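Atp-dependent DNA ligase (Psychromonas sp., PDB 4D05) seals breaks in the DNA backbone at the expense of ATP, probably passing through the usual enzyme-adenylate intermediate of nucleotidyltransferase ligases. Local coordinates at residues 30-33 / 38-41; 64-69 / 78-83; 212-217 / 233-238; 225-230 / 249-254. All blocks are in the same frame, centred on the assembly; numbering follows the deposited sequence.

Interaction 1 (30-33 / 38-41); sequences IRAY and QLIS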
loop_
_atom_site.group_PDB
_atom_site.type_symbol
_atom_site.label_atom_id
_atom_site.label_comp_id
_atom_site.label_asym_id
_atom_site.label_seq_id
_atom_site.Cartn_x
_atom_site.Cartn_y
_atom_site.Cartn_z
ATOM N N ILE A 30 8.594 -0.885 -6.480
ATOM C CA ILE A 30 9.575 -0.062 -5.821
ATOM C C ILE A 30 9.333 1.377 -6.249
ATOM O O ILE A 30 9.384 1.681 -7.443
ATOM C CB ILE A 30 11.005 -0.491 -6.228
ATOM C CG1 ILE A 30 11.329 -1.867 -5.633
ATOM C CG2 ILE A 30 12.042 0.522 -5.754
ATOM C CD1 ILE A 30 11.414 -1.888 -4.116
ATOM N N ARG A 31 9.061 2.248 -5.279
ATOM C CA ARG A 31 8.789 3.628 -5.614
ATOM C C ARG A 31 10.028 4.301 -6.181
ATOM O O ARG A 31 11.132 4.078 -5.701
ATOM C CB ARG A 31 8.338 4.393 -4.383
ATOM C CG ARG A 31 7.788 5.756 -4.744
ATOM C CD ARG A 31 7.182 6.480 -3.574
ATOM N NE ARG A 31 6.713 7.785 -3.988
ATOM C CZ ARG A 31 5.655 8.402 -3.486
ATOM N NH1 ARG A 31 4.960 7.867 -2.525
ATOM N NH2 ARG A 31 5.323 9.574 -3.953
ATOM N N ALA A 32 9.841 5.137 -7.195
ATOM C CA ALA A 32 10.941 5.903 -7.775
ATOM C C ALA A 32 10.455 7.312 -8.093
ATOM O O ALA A 32 9.337 7.506 -8.563
ATOM C CB ALA A 32 11.480 5.231 -9.030
ATOM N N TYR A 33 11.325 8.283 -7.839
ATOM C CA TYR A 33 11.104 9.662 -8.184
ATOM C C TYR A 33 12.048 10.002 -9.326
ATOM O O TYR A 33 13.271 9.861 -9.217
ATOM C CB TYR A 33 11.411 10.531 -6.973
ATOM C CG TYR A 33 11.401 12.011 -7.224
ATOM C CD1 TYR A 33 10.239 12.702 -7.266
ATOM C CD2 TYR A 33 12.571 12.721 -7.362
ATOM C CE1 TYR A 33 10.229 14.095 -7.466
ATOM C CE2 TYR A 33 12.577 14.085 -7.560
ATOM C CZ TYR A 33 11.400 14.757 -7.636
ATOM O OH TYR A 33 11.367 16.118 -7.840
ATOM N N GLN A 38 17.289 11.378 -13.627
ATOM C CA GLN A 38 17.636 10.130 -12.946
ATOM C C GLN A 38 16.450 9.705 -12.065
ATOM O O GLN A 38 15.600 10.547 -11.697
ATOM C CB GLN A 38 18.903 10.265 -12.118
ATOM C CG GLN A 38 18.733 11.199 -10.967
ATOM C CD GLN A 38 20.032 11.810 -10.407
ATOM O OE1 GLN A 38 19.972 12.688 -9.535
ATOM N NE2 GLN A 38 21.188 11.383 -10.909
ATOM N N LEU A 39 16.431 8.429 -11.729
ATOM C CA LEU A 39 15.432 7.834 -10.848
ATOM C C LEU A 39 16.022 7.683 -9.450
ATOM O O LEU A 39 17.138 7.167 -9.300
ATOM C CB LEU A 39 15.006 6.449 -11.373
ATOM C CG LEU A 39 14.242 6.473 -12.687
ATOM C CD1 LEU A 39 14.145 5.088 -13.292
ATOM C CD2 LEU A 39 12.848 7.046 -12.468
ATOM N N ILE A 40 15.258 8.112 -8.456
ATOM C CA ILE A 40 15.697 8.139 -7.071
ATOM C C ILE A 40 14.751 7.354 -6.168
ATOM O O ILE A 40 13.529 7.502 -6.253
ATOM C CB ILE A 40 15.796 9.608 -6.559
ATOM C CG1 ILE A 40 16.698 10.441 -7.518
ATOM C CG2 ILE A 40 16.251 9.649 -5.116
ATOM C CD1 ILE A 40 16.774 11.844 -7.195
ATOM N N SER A 41 15.315 6.539 -5.276
ATOM C CA SER A 41 14.510 5.721 -4.364
ATOM C C SER A 41 13.971 6.538 -3.204
ATOM O O SER A 41 14.402 7.644 -2.977
ATOM C CB SER A 41 15.346 4.574 -3.793
ATOM O OG SER A 41 16.211 5.053 -2.756
#
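Tyr33 and Ile40 form an antiparallel hydrogen-bonded pair in a beta hairpin of the nucleotidyltransferase domain, where strand 39-40 is the edge strand beside strand 30-34. Two backbone bonds define the pair. Tyr33 N reaches Ile40 O at 2.8 Å with an N-H...O angle of 168°. The return bond, Ile40 N to Tyr33 O, is also 2.8 Å but more bent, at 147°. The same two oxygens take CA-H...O contacts, from Ala32 CA to Ile40 O and from Leu39 CA to Tyr33 O, each 3.4 Å.

The Tyr33 side chain can be followed outward. Tyr33 CB lies 3.8 Å from Ile40 O; with CG anti to the backbone N (chi1 172°), the ring extends away from the backbone pair, and its CD2 edge comes within 4.3 Å of Ile40 CD1. That methyl sits at the ring edge, near its plane, so Ile40 flanks the aromatic group. Beyond the hairpin the tyrosine side chain also touches Asp63, Pro101 and Lys102.

Arg31, a residue of the AMP pocket, forms a salt bridge with Asp63 through NH2, which ties the hairpin to strand 62-67. On the sheet face away from Tyr33 and Ile40, Ala32 CB meets Leu39 CD2 at 4.1 Å, and both side chains pack on Phe95.

Interaction 2 (64-69 / 78-83); sequences GELWIA and GIARTQ. With AMP (adenosine monophosphate), chain H.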
loop_
_atom_site.group_PDB
_atom_site.type_symbol
_atom_site.label_atom_id
_atom_site.label_comp_id
_atom_site.label_asym_id
_atom_site.label_seq_id
_atom_site.Cartn_x
_atom_site.Cartn_y
_atom_site.Cartn_z
ATOM N N GLY A 64 6.406 7.502 -9.557
ATOM C CA GLY A 64 5.841 6.259 -10.035
ATOM C C GLY A 64 6.367 5.053 -9.296
ATOM O O GLY A 64 7.122 5.168 -8.314
ATOM N N GLU A 65 5.923 3.903 -9.769
ATOM C CA GLU A 65 6.356 2.622 -9.197
ATOM C C GLU A 65 7.126 1.857 -10.278
ATOM O O GLU A 65 6.602 1.682 -11.387
ATOM C CB GLU A 65 5.142 1.760 -8.831
ATOM C CG GLU A 65 4.455 2.121 -7.557
ATOM C CD GLU A 65 5.219 1.841 -6.271
ATOM O OE1 GLU A 65 5.784 0.731 -6.049
ATOM O OE2 GLU A 65 5.117 2.703 -5.397
ATOM N N LEU A 66 8.339 1.400 -9.973
ATOM C CA LEU A 66 9.004 0.433 -10.843
ATOM C C LEU A 66 8.283 -0.887 -10.581
ATOM O O LEU A 66 8.206 -1.350 -9.429
ATOM C CB LEU A 66 10.487 0.339 -10.516
ATOM C CG LEU A 66 11.263 1.649 -10.677
ATOM C CD1 LEU A 66 12.665 1.525 -10.128
ATOM C CD2 LEU A 66 11.322 2.067 -12.138
ATOM N N TRP A 67 7.767 -1.500 -11.638
ATOM C CA TRP A 67 6.883 -2.643 -11.477
ATOM C C TRP A 67 6.865 -3.471 -12.745
ATOM O O TRP A 67 6.983 -2.951 -13.865
ATOM C CB TRP A 67 5.497 -2.091 -11.189
ATOM C CG TRP A 67 4.346 -3.038 -10.936
ATOM C CD1 TRP A 67 3.992 -3.627 -9.740
ATOM C CD2 TRP A 67 3.314 -3.388 -11.873
ATOM N NE1 TRP A 67 2.793 -4.332 -9.901
ATOM C CE2 TRP A 67 2.361 -4.172 -11.190
ATOM C CE3 TRP A 67 3.093 -3.085 -13.209
ATOM C CZ2 TRP A 67 1.229 -4.690 -11.829
ATOM C CZ3 TRP A 67 1.963 -3.597 -13.833
ATOM C CH2 TRP A 67 1.047 -4.373 -13.133
ATOM N N ILE A 68 6.760 -4.780 -12.558
ATOM C CA ILE A 68 6.710 -5.707 -13.678
ATOM C C ILE A 68 5.316 -6.230 -13.910
ATOM O O ILE A 68 4.787 -6.151 -15.030
ATOM C CB ILE A 68 7.675 -6.873 -13.453
ATOM C CG1 ILE A 68 9.117 -6.346 -13.428
ATOM C CG2 ILE A 68 7.533 -7.947 -14.536
ATOM C CD1 ILE A 68 10.145 -7.338 -12.939
ATOM N N ALA A 69 4.742 -6.789 -12.863
ATOM C CA ALA A 69 3.380 -7.364 -12.921
ATOM C C ALA A 69 2.909 -7.618 -11.507
ATOM O O ALA A 69 3.688 -7.536 -10.577
ATOM C CB ALA A 69 3.444 -8.679 -13.676
ATOM N N GLY A 78 14.696 -7.041 -6.584
ATOM C CA GLY A 78 16.028 -7.602 -6.801
ATOM C C GLY A 78 16.768 -6.919 -7.941
ATOM O O GLY A 78 17.971 -6.716 -7.895
ATOM N N ILE A 79 16.047 -6.570 -8.988
ATOM C CA ILE A 79 16.677 -5.853 -10.092
ATOM C C ILE A 79 17.038 -4.425 -9.652
ATOM O O ILE A 79 18.140 -3.940 -9.890
ATOM C CB ILE A 79 15.744 -5.826 -11.316
ATOM C CG1 ILE A 79 15.498 -7.233 -11.861
ATOM C CG2 ILE A 79 16.315 -4.925 -12.403
ATOM C CD1 ILE A 79 14.296 -7.316 -12.805
ATOM N N ALA A 80 16.089 -3.734 -9.045
ATOM C CA ALA A 80 16.287 -2.339 -8.696
ATOM C C ALA A 80 17.415 -2.138 -7.692
ATOM O O ALA A 80 18.059 -1.084 -7.732
ATOM C CB ALA A 80 14.933 -1.720 -8.196
ATOM N N ARG A 81 17.684 -3.155 -6.848
ATOM C CA ARG A 81 18.780 -3.160 -5.861
ATOM C C ARG A 81 20.128 -3.411 -6.505
ATOM O O ARG A 81 21.163 -3.205 -5.879
ATOM C CB ARG A 81 18.664 -4.385 -4.880
ATOM C CG ARG A 81 17.683 -4.374 -3.843
ATOM C CD ARG A 81 18.095 -5.378 -2.742
ATOM N NE ARG A 81 18.031 -6.807 -3.076
ATOM C CZ ARG A 81 16.889 -7.494 -3.177
ATOM N NH1 ARG A 81 15.723 -6.880 -3.027
ATOM N NH2 ARG A 81 16.894 -8.800 -3.419
ATOM N N THR A 82 20.127 -3.976 -7.713
ATOM C CA THR A 82 21.389 -4.323 -8.372
ATOM C C THR A 82 22.095 -3.074 -8.870
ATOM O O THR A 82 21.500 -2.282 -9.588
ATOM C CB THR A 82 21.140 -5.283 -9.509
ATOM O OG1 THR A 82 20.535 -6.459 -8.988
ATOM C CG2 THR A 82 22.429 -5.646 -10.198
ATOM N N GLN A 83 23.349 -2.887 -8.448
ATOM C CA GLN A 83 24.136 -1.728 -8.859
ATOM C C GLN A 83 24.869 -2.097 -10.171
ATOM O O GLN A 83 25.952 -2.707 -10.162
ATOM C CB GLN A 83 25.113 -1.301 -7.763
ATOM C CG GLN A 83 24.478 -1.048 -6.389
ATOM C CD GLN A 83 23.345 -0.036 -6.429
ATOM O OE1 GLN A 83 23.588 1.166 -6.559
ATOM N NE2 GLN A 83 22.091 -0.510 -6.303
HETATM P P AMP H . 1.228 0.272 0.478
HETATM O O1P AMP H . 0.739 0.482 1.882
HETATM O O2P AMP H . 2.405 -0.608 0.100
HETATM O "O5'" AMP H . 1.353 1.712 -0.176
HETATM C "C5'" AMP H . 1.660 1.696 -1.551
HETATM C "C4'" AMP H . 2.757 2.695 -1.753
HETATM O "O4'" AMP H . 3.107 2.797 -3.116
HETATM C "C3'" AMP H . 2.239 4.017 -1.297
HETATM O "O3'" AMP H . 3.322 4.579 -0.538
HETATM C "C2'" AMP H . 1.987 4.778 -2.567
HETATM O "O2'" AMP H . 2.450 6.070 -2.168
HETATM C "C1'" AMP H . 2.719 4.019 -3.714
HETATM N N9 AMP H . 1.762 3.589 -4.790
HETATM C C8 AMP H . 1.571 2.374 -5.377
HETATM N N7 AMP H . 0.570 2.382 -6.292
HETATM C C5 AMP H . 0.148 3.667 -6.328
HETATM C C6 AMP H . -0.918 4.385 -7.031
HETATM N N6 AMP H . -1.681 3.733 -7.922
HETATM N N1 AMP H . -1.031 5.692 -6.771
HETATM C C2 AMP H . -0.305 6.336 -5.847
HETATM N N3 AMP H . 0.664 5.759 -5.155
HETATM C C4 AMP H . 0.921 4.444 -5.352
#
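Between the Leu66-Ile68 run and the Ile79-Ala80 helical turn, the contact consists of just two methyl-to-methyl meetings, although Glu65, next to Leu66, touches the bound nucleotide. Leu66 CD1 approaches Ala80 CB at 4.4 Å, and Ile68 CD1 approaches Ile79 CD1 at 4.2 Å. The two isoleucines lie nearly perpendicular and meet through their terminal methyls. In both, CG1 is anti to the carbonyl carbon (chi1 -65° in Ile68 and -64° in Ile79), which carries CD1 toward the partner. The nearest CA atoms, those of Leu66 and Ala80, are 8.1 Å apart, a spacing that fits side-chain packing of a helix on a strand.

Around this seam, Leu66 also packs on Ala32 and Phe95, while Ile79 touches Trp90. At the end of segment 78-83, Thr82 OG1 donates to Gly78 O at 2.8 Å, in the carbonyl plane, tying the chain leaving the helix back to its last turn.

Glu65 is bent at chi2, which brings its carboxylate to the ribose: OE2 lies 3.0 Å from O4' of AMP, and CG lies 3.6 Å from C8 of the base. Glu65 OE1 accepts a weak hydrogen bond from Gly29 N. With alanine in place of Glu65, the ribose O4' and the C8 side of the base would probably lose this contact, and Gly29 N its weak acceptor. A strand that lines the nucleotide pocket on one side and rests on a helix on the other fits the adenylation domain of ATP-dependent DNA ligases.

Interaction 3 (212-217 / 233-238); sequences FKIGSG and ITYRFT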
loop_
_atom_site.group_PDB
_atom_site.type_symbol
_atom_site.label_atom_id
_atom_site.label_comp_id
_atom_site.label_asym_id
_atom_site.label_seq_id
_atom_site.Cartn_x
_atom_site.Cartn_y
_atom_site.Cartn_z
ATOM N N PHE A 212 -7.447 -4.952 24.295
ATOM C CA PHE A 212 -8.712 -5.385 23.688
ATOM C C PHE A 212 -8.774 -6.867 23.501
ATOM O O PHE A 212 -7.751 -7.572 23.574
ATOM C CB PHE A 212 -8.988 -4.668 22.347
ATOM C CG PHE A 212 -7.957 -4.925 21.297
ATOM C CD1 PHE A 212 -6.760 -4.222 21.303
ATOM C CD2 PHE A 212 -8.177 -5.885 20.307
ATOM C CE1 PHE A 212 -5.783 -4.465 20.324
ATOM C CE2 PHE A 212 -7.240 -6.126 19.315
ATOM C CZ PHE A 212 -6.022 -5.414 19.334
ATOM N N LYS A 213 -10.000 -7.338 23.286
ATOM C CA LYS A 213 -10.282 -8.767 23.112
ATOM C C LYS A 213 -10.211 -9.195 21.651
ATOM O O LYS A 213 -10.729 -8.515 20.780
ATOM C CB LYS A 213 -11.689 -9.048 23.639
ATOM C CG LYS A 213 -12.145 -10.467 23.507
ATOM C CD LYS A 213 -13.518 -10.674 24.117
ATOM C CE LYS A 213 -14.628 -10.274 23.158
ATOM N NZ LYS A 213 -15.917 -10.775 23.722
ATOM N N ILE A 214 -9.638 -10.365 21.403
ATOM C CA ILE A 214 -9.669 -11.015 20.110
ATOM C C ILE A 214 -10.238 -12.410 20.278
ATOM O O ILE A 214 -9.629 -13.263 20.960
ATOM C CB ILE A 214 -8.272 -11.100 19.451
ATOM C CG1 ILE A 214 -7.727 -9.704 19.185
ATOM C CG2 ILE A 214 -8.325 -11.908 18.160
ATOM C CD1 ILE A 214 -6.278 -9.720 18.717
ATOM N N GLY A 215 -11.412 -12.647 19.676
ATOM C CA GLY A 215 -12.092 -13.935 19.840
ATOM C C GLY A 215 -12.211 -14.736 18.555
ATOM O O GLY A 215 -12.722 -15.850 18.581
ATOM N N SER A 216 -11.760 -14.171 17.437
ATOM C CA SER A 216 -11.874 -14.835 16.134
ATOM C C SER A 216 -10.509 -14.987 15.466
ATOM O O SER A 216 -9.550 -14.325 15.837
ATOM C CB SER A 216 -12.815 -14.037 15.215
ATOM O OG SER A 216 -14.128 -14.108 15.776
ATOM N N GLY A 217 -10.439 -15.856 14.470
ATOM C CA GLY A 217 -9.212 -16.093 13.728
ATOM C C GLY A 217 -8.417 -17.288 14.255
ATOM O O GLY A 217 -7.311 -17.534 13.788
ATOM N N ILE A 233 2.068 -11.246 18.882
ATOM C CA ILE A 233 1.257 -11.830 17.838
ATOM C C ILE A 233 0.907 -10.757 16.838
ATOM O O ILE A 233 0.994 -9.567 17.150
ATOM C CB ILE A 233 -0.020 -12.526 18.401
ATOM C CG1 ILE A 233 -0.977 -11.544 19.110
ATOM C CG2 ILE A 233 0.425 -13.641 19.354
ATOM C CD1 ILE A 233 -1.926 -10.822 18.201
ATOM N N THR A 234 0.506 -11.198 15.642
ATOM C CA THR A 234 -0.021 -10.301 14.637
ATOM C C THR A 234 -1.526 -10.479 14.588
ATOM O O THR A 234 -2.027 -11.613 14.597
ATOM C CB THR A 234 0.556 -10.621 13.263
ATOM O OG1 THR A 234 1.953 -10.305 13.262
ATOM C CG2 THR A 234 -0.138 -9.791 12.186
ATOM N N TYR A 235 -2.231 -9.352 14.555
ATOM C CA TYR A 235 -3.673 -9.355 14.393
ATOM C C TYR A 235 -4.022 -8.555 13.151
ATOM O O TYR A 235 -3.217 -7.755 12.677
ATOM C CB TYR A 235 -4.376 -8.802 15.621
ATOM C CG TYR A 235 -4.085 -7.360 15.919
ATOM C CD1 TYR A 235 -2.968 -7.002 16.664
ATOM C CD2 TYR A 235 -4.933 -6.367 15.482
ATOM C CE1 TYR A 235 -2.687 -5.660 16.945
ATOM C CE2 TYR A 235 -4.676 -5.033 15.753
ATOM C CZ TYR A 235 -3.544 -4.679 16.474
ATOM O OH TYR A 235 -3.308 -3.337 16.755
ATOM N N ARG A 236 -5.225 -8.805 12.654
ATOM C CA ARG A 236 -5.725 -8.199 11.441
ATOM C C ARG A 236 -6.941 -7.377 11.814
ATOM O O ARG A 236 -7.673 -7.725 12.754
ATOM C CB ARG A 236 -6.073 -9.326 10.464
ATOM C CG ARG A 236 -6.638 -8.862 9.151
ATOM C CD ARG A 236 -6.735 -10.008 8.196
ATOM N NE ARG A 236 -5.433 -10.625 7.942
ATOM C CZ ARG A 236 -5.268 -11.687 7.153
ATOM N NH1 ARG A 236 -6.313 -12.256 6.533
ATOM N NH2 ARG A 236 -4.062 -12.190 6.968
ATOM N N PHE A 237 -7.137 -6.238 11.141
ATOM C CA PHE A 237 -8.220 -5.340 11.501
ATOM C C PHE A 237 -8.487 -4.371 10.359
ATOM O O PHE A 237 -7.767 -4.354 9.382
ATOM C CB PHE A 237 -7.847 -4.560 12.770
ATOM C CG PHE A 237 -6.749 -3.551 12.561
ATOM C CD1 PHE A 237 -5.437 -3.945 12.493
ATOM C CD2 PHE A 237 -7.040 -2.189 12.430
ATOM C CE1 PHE A 237 -4.419 -3.015 12.303
ATOM C CE2 PHE A 237 -6.011 -1.249 12.248
ATOM C CZ PHE A 237 -4.701 -1.677 12.194
ATOM N N THR A 238 -9.489 -3.537 10.506
ATOM C CA THR A 238 -9.621 -2.421 9.560
ATOM C C THR A 238 -10.244 -1.208 10.255
ATOM O O THR A 238 -11.396 -1.243 10.672
ATOM C CB THR A 238 -10.367 -2.845 8.283
ATOM O OG1 THR A 238 -10.366 -1.734 7.380
ATOM C CG2 THR A 238 -11.795 -3.256 8.572
#
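The aromatic part of this contact is a T-shaped pair between Phe212 and Tyr235. Their centroids are 5.3 Å apart and the planes stand at 71°, with the edge of Phe212 directed at the face of Tyr235. Phe212 CZ does the touching: it stands over the centre of the tyrosine ring, 3.8 Å from CE2. In both residues CG sits between the backbone N and the carbonyl carbon (chi1 61° and 64°), which sets where each ring lies.

The aliphatic part is a single approach, Ile214 CD1 to Tyr235 CB at 3.7 Å, the two side chains roughly perpendicular. Tyr235 is thus met at its ring and at its CB by two residues of one strand.

The polar part lies at the phenol end, where Tyr235 OH is hydrogen-bonded to Asn206 ND2. Replacing Tyr235 with alanine would probably open a gap beneath the Phe212 edge and leave the Asn206 amide without its phenol partner.

Strands 199-206 and 179-190 lie between 211-214 and 232-237 in the sheet, and the 8.4 Å between Ile214 CA and Tyr235 CA spans the interior. Side chains meeting across the interior of a curled antiparallel sheet are consistent with the barrel core of an OB fold.

Interaction 4 (225-230 / 249-254); sequences TPPPIG and ASFVRI. With SO4 (sulfate ion), chain D.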
loop_
_atom_site.group_PDB
_atom_site.type_symbol
_atom_site.label_atom_id
_atom_site.label_comp_id
_atom_site.label_asym_id
_atom_site.label_seq_id
_atom_site.Cartn_x
_atom_site.Cartn_y
_atom_site.Cartn_z
ATOM N N THR A 225 -4.664 -25.298 22.105
ATOM C CA THR A 225 -3.304 -24.918 22.485
ATOM C C THR A 225 -3.077 -23.457 22.119
ATOM O O THR A 225 -2.681 -23.126 21.009
ATOM C CB THR A 225 -2.245 -25.783 21.797
ATOM O OG1 THR A 225 -2.502 -27.165 22.095
ATOM C CG2 THR A 225 -0.849 -25.395 22.284
ATOM N N PRO A 226 -3.381 -22.566 23.047
ATOM C CA PRO A 226 -3.377 -21.145 22.735
ATOM C C PRO A 226 -1.972 -20.534 22.645
ATOM O O PRO A 226 -0.970 -21.131 23.091
ATOM C CB PRO A 226 -4.146 -20.543 23.920
ATOM C CG PRO A 226 -3.798 -21.413 25.040
ATOM C CD PRO A 226 -3.806 -22.814 24.433
ATOM N N PRO A 227 -1.890 -19.344 22.040
ATOM C CA PRO A 227 -0.618 -18.619 22.047
ATOM C C PRO A 227 -0.177 -18.377 23.486
ATOM O O PRO A 227 -1.021 -18.040 24.326
ATOM C CB PRO A 227 -0.961 -17.273 21.400
ATOM C CG PRO A 227 -2.270 -17.454 20.775
ATOM C CD PRO A 227 -2.970 -18.591 21.391
ATOM N N PRO A 228 1.119 -18.515 23.762
ATOM C CA PRO A 228 1.596 -18.269 25.126
ATOM C C PRO A 228 1.300 -16.842 25.578
ATOM O O PRO A 228 1.424 -15.884 24.790
ATOM C CB PRO A 228 3.109 -18.466 25.010
ATOM C CG PRO A 228 3.290 -19.347 23.808
ATOM C CD PRO A 228 2.206 -18.912 22.854
ATOM N N ILE A 229 0.975 -16.669 26.854
ATOM C CA ILE A 229 0.855 -15.325 27.387
ATOM C C ILE A 229 2.246 -14.727 27.324
ATOM O O ILE A 229 3.244 -15.431 27.563
ATOM C CB ILE A 229 0.294 -15.336 28.823
ATOM C CG1 ILE A 229 -1.166 -15.845 28.790
ATOM C CG2 ILE A 229 0.382 -13.948 29.433
ATOM C CD1 ILE A 229 -1.753 -16.147 30.181
ATOM N N GLY A 230 2.319 -13.471 26.886
ATOM C CA GLY A 230 3.578 -12.772 26.737
ATOM C C GLY A 230 4.053 -12.742 25.299
ATOM O O GLY A 230 4.974 -11.960 24.981
ATOM N N ALA A 249 -11.101 -7.003 14.709
ATOM C CA ALA A 249 -9.799 -7.599 14.944
ATOM C C ALA A 249 -9.878 -9.133 15.030
ATOM O O ALA A 249 -10.815 -9.693 15.612
ATOM C CB ALA A 249 -9.232 -7.037 16.207
ATOM N N SER A 250 -8.925 -9.793 14.396
ATOM C CA SER A 250 -8.850 -11.235 14.411
ATOM C C SER A 250 -7.385 -11.650 14.553
ATOM O O SER A 250 -6.480 -10.920 14.191
ATOM C CB SER A 250 -9.461 -11.825 13.134
ATOM O OG SER A 250 -8.743 -11.370 12.009
ATOM N N PHE A 251 -7.185 -12.854 15.041
ATOM C CA PHE A 251 -5.863 -13.415 15.253
ATOM C C PHE A 251 -5.277 -13.886 13.942
ATOM O O PHE A 251 -5.957 -14.571 13.176
ATOM C CB PHE A 251 -5.951 -14.592 16.229
ATOM C CG PHE A 251 -4.626 -15.300 16.468
ATOM C CD1 PHE A 251 -3.656 -14.717 17.255
ATOM C CD2 PHE A 251 -4.384 -16.546 15.943
ATOM C CE1 PHE A 251 -2.446 -15.360 17.468
ATOM C CE2 PHE A 251 -3.182 -17.196 16.164
ATOM C CZ PHE A 251 -2.225 -16.614 16.924
ATOM N N VAL A 252 -4.024 -13.525 13.690
ATOM C CA VAL A 252 -3.288 -14.052 12.542
ATOM C C VAL A 252 -2.324 -15.148 12.993
ATOM O O VAL A 252 -2.573 -16.317 12.728
ATOM C CB VAL A 252 -2.556 -12.967 11.767
ATOM C CG1 VAL A 252 -1.914 -13.543 10.513
ATOM C CG2 VAL A 252 -3.539 -11.906 11.336
ATOM N N ARG A 253 -1.241 -14.779 13.677
ATOM C CA ARG A 253 -0.204 -15.752 14.022
ATOM C C ARG A 253 0.764 -15.191 15.035
ATOM O O ARG A 253 0.841 -13.969 15.246
ATOM C CB ARG A 253 0.576 -16.193 12.777
ATOM C CG ARG A 253 1.458 -15.097 12.212
ATOM C CD ARG A 253 1.876 -15.452 10.800
ATOM N NE ARG A 253 2.695 -14.456 10.117
ATOM C CZ ARG A 253 4.027 -14.388 10.170
ATOM N NH1 ARG A 253 4.732 -15.259 10.896
ATOM N NH2 ARG A 253 4.661 -13.441 9.469
ATOM N N ILE A 254 1.465 -16.103 15.702
ATOM C CA ILE A 254 2.540 -15.748 16.617
ATOM C C ILE A 254 3.789 -15.313 15.862
ATOM O O ILE A 254 4.193 -15.957 14.892
ATOM C CB ILE A 254 2.880 -16.974 17.479
ATOM C CG1 ILE A 254 1.652 -17.373 18.313
ATOM C CG2 ILE A 254 4.099 -16.706 18.348
ATOM C CD1 ILE A 254 1.774 -18.727 18.988
HETATM S S SO4 D . 8.421 -13.888 10.662
HETATM O O1 SO4 D . 7.766 -14.050 9.349
HETATM O O2 SO4 D . 8.883 -12.490 10.815
HETATM O O3 SO4 D . 7.531 -14.170 11.827
HETATM O O4 SO4 D . 9.588 -14.785 10.754
#
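Apolar packing of a proline-rich loop against strand 250-256 joins Pro227 and Pro228 to Phe251 and Ile254 in the OB-like domain. The loop follows helix 220-224 and leads into strand 232-237, which pairs in the sheet with the strand it packs on. Three approaches carry the contact. Pro227 CG meets Phe251 CE1 at 3.9 Å and lies equally close to CZ, an oblique approach to the ring. Pro227 CB is 3.9 Å from Ile254 CD1, and Pro228 CD is likewise 3.9 Å from that methyl, so Ile254 CD1 bridges the two consecutive pyrrolidine rings. CG1 anti to the carbonyl carbon (chi1 -62°), with an extended chi2, carries CD1 there. Pro228 stands roughly perpendicular to the Ile254 side chain, whereas the Pro227 ring and the Phe251 side chain run antiparallel to one another.

Arg253, between the two strand residues that touch the loop, points the other way. Its guanidinium grips a sulfate along its edge, with the sulfur in the guanidinium plane: Arg253 NH1 donates to sulfate O3 at 3.1 Å and Arg253 NH2 to O1 at 3.2 Å. Arg255 also bonds this anion, which probably came from the crystallisation liquor.

A classic beta bulge places Val252 and Arg253 opposite the single residue Thr234. Elsewhere, Phe251 stacks on Phe218 and touches Ile233 and Ile214, while Pro227 O accepts a hydrogen bond from Tyr188 OH; the loop thus lies between strand 250-256 and strand 179-190.

Overall arrangement
The four contacts fall into two pairs, one in each domain. Interactions 1 and 2, with centres 9 Å apart, share the mixed sheet in which strands 30-34 and 62-67 are neighbours, and Ile30 O and Leu66 N probably hydrogen-bond at 2.8 Å. Each also contributes a residue to the AMP pocket. Interactions 3 and 4, 8 Å apart, share the antiparallel sheet of the OB-like domain, where strands 232-237 and 250-256 are adjacent; their segments alternate along the chain. Interactions 1 and 2 come in series before both. Centres of different pairs are 34 to 38 Å apart, with nearest atoms about 18 to 20 Å apart, consistent with a nucleotide-binding domain and a separate OB module.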